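Local coordinates for protein polysaccharide deacetylase (Bacillus anthracis, PDB 2J13) that probably removes acetyl groups from peptidoglycan of the bacterial cell wall, as a zinc-binding carbohydrate esterase of family 4, at residues T121-N124 with D125-R129. Numbering follows the deposited sequence. Where two conformers were deposited one is given.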
loop_
_atom_site.group_PDB
_atom_site.type_symbol
_atom_site.label_atom_id
_atom_site.label_comp_id
_atom_site.label_asym_id
_atom_site.label_seq_id
_atom_site.Cartn_x
_atom_site.Cartn_y
_atom_site.Cartn_z
ATOM N N THR A 121 -15.977 -1.450 5.959
ATOM C CA THR A 121 -17.262 -2.146 5.956
ATOM C C THR A 121 -18.204 -1.626 7.056
ATOM O O THR A 121 -19.417 -1.973 7.045
ATOM C CB THR A 121 -17.021 -3.666 6.139
ATOM O OG1 THR A 121 -16.278 -3.869 7.339
ATOM C CG2 THR A 121 -16.276 -4.274 4.962
ATOM N N ALA A 122 -17.675 -0.849 8.015
ATOM C CA ALA A 122 -18.411 -0.361 9.187
ATOM C C ALA A 122 -18.882 1.079 9.040
ATOM O O ALA A 122 -19.460 1.637 9.979
ATOM C CB ALA A 122 -17.548 -0.461 10.440
ATOM N N VAL A 123 -18.629 1.700 7.897
ATOM C CA VAL A 123 -18.980 3.123 7.770
ATOM C C VAL A 123 -19.945 3.303 6.645
ATOM O O VAL A 123 -20.006 2.473 5.732
ATOM C CB VAL A 123 -17.715 3.966 7.536
ATOM C CG1 VAL A 123 -16.745 3.752 8.686
ATOM C CG2 VAL A 123 -17.082 3.638 6.166
ATOM N N ASN A 124 -20.724 4.390 6.686
ATOM C CA ASN A 124 -21.629 4.719 5.602
ATOM C C ASN A 124 -20.896 5.298 4.372
ATOM O O ASN A 124 -19.680 5.622 4.439
ATOM C CB ASN A 124 -22.726 5.664 6.126
ATOM C CG ASN A 124 -23.518 5.057 7.291
ATOM O OD1 ASN A 124 -23.654 3.833 7.406
ATOM N ND2 ASN A 124 -24.049 5.911 8.150
ATOM N N ASP A 125 -21.589 5.418 3.253
ATOM C CA ASP A 125 -20.961 5.779 1.970
ATOM C C ASP A 125 -20.350 7.196 1.991
ATOM O O ASP A 125 -19.250 7.425 1.467
ATOM C CB ASP A 125 -21.930 5.692 0.802
ATOM C CG ASP A 125 -22.360 4.277 0.479
ATOM O OD1 ASP A 125 -21.851 3.329 1.128
ATOM O OD2 ASP A 125 -23.189 4.129 -0.467
ATOM N N GLU A 126 -21.119 8.139 2.524
ATOM C CA GLU A 126 -20.663 9.520 2.709
ATOM C C GLU A 126 -19.340 9.555 3.515
ATOM O O GLU A 126 -18.386 10.270 3.157
ATOM C CB GLU A 126 -21.793 10.328 3.382
ATOM C CG GLU A 126 -22.533 9.672 4.620
ATOM C CD GLU A 126 -23.658 8.566 4.332
ATOM O OE1 GLU A 126 -23.796 8.009 3.241
ATOM O OE2 GLU A 126 -24.422 8.250 5.269
ATOM N N LYS A 127 -19.287 8.776 4.585
ATOM C CA LYS A 127 -18.122 8.709 5.457
ATOM C C LYS A 127 -16.963 8.060 4.726
ATOM O O LYS A 127 -15.815 8.539 4.820
ATOM C CB LYS A 127 -18.455 7.927 6.737
ATOM C CG LYS A 127 -17.350 7.834 7.750
ATOM C CD LYS A 127 -16.716 9.195 8.067
ATOM C CE LYS A 127 -15.617 9.067 9.112
ATOM N NZ LYS A 127 -14.613 10.200 9.053
ATOM N N LEU A 128 -17.207 6.983 3.997
ATOM C CA LEU A 128 -16.117 6.362 3.243
ATOM C C LEU A 128 -15.533 7.334 2.217
ATOM O O LEU A 128 -14.296 7.422 2.044
ATOM C CB LEU A 128 -16.562 5.070 2.546
ATOM C CG LEU A 128 -15.433 4.376 1.786
ATOM C CD1 LEU A 128 -14.273 4.026 2.744
ATOM C CD2 LEU A 128 -15.912 3.146 1.023
ATOM N N ARG A 129 -16.393 8.094 1.542
ATOM C CA ARG A 129 -15.917 9.042 0.534
ATOM C C ARG A 129 -15.079 10.100 1.220
ATOM O O ARG A 129 -14.015 10.464 0.700
ATOM C CB ARG A 129 -17.102 9.689 -0.227
ATOM C CG ARG A 129 -17.709 8.733 -1.231
ATOM C CD ARG A 129 -18.572 9.380 -2.284
ATOM N NE ARG A 129 -19.470 8.369 -2.858
ATOM C CZ ARG A 129 -20.683 8.087 -2.383
ATOM N NH1 ARG A 129 -21.164 8.726 -1.325
ATOM N NH2 ARG A 129 -21.405 7.141 -2.968
HETATM O O HOH W 1 -19.873 2.374 2.606
#
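Asn124 O accepts the first i to i+4 bond of helix 125-143, from Leu128 N at 2.9 Å, with an N-H...O angle of 161°. The next such bond runs from Arg129 N to Asp125 O. Asn124 thus occupies the N-cap position, though its carboxamide does not cap the helix end. Val123 and Asn124, both extended, lead into this first turn. Val123 lays its side chain against the turn: CG2 meets Leu128 CB at 3.9 Å, the two side chains crossing at about a right angle, while CB rests on Lys127 CG. With CG anti to the backbone N (chi1 -178°), Lys127 offers its first methylenes to the valine, then bends at chi2 and carries NZ away to a salt bridge with Glu131, one turn on. In the conformer described, one of two deposited for the asparagine, Asn124 runs alongside Glu126 in the same direction on the exposed side, Glu126 OE2 3.2 Å from Asn124 CB. A water sits between loop and helix, within hydrogen-bonding distance of Val123 O (3.1 Å) and Asp125 OD1 (2.6 Å). Asp125 OD2 is salt-bridged to Arg161. The contact is a local helix start at the surface, where the loop after strand 109-112 enters helix 125-143; Leu128 packs inward on Phe120 and, together with Asp125, on Leu165 of helix 160-168.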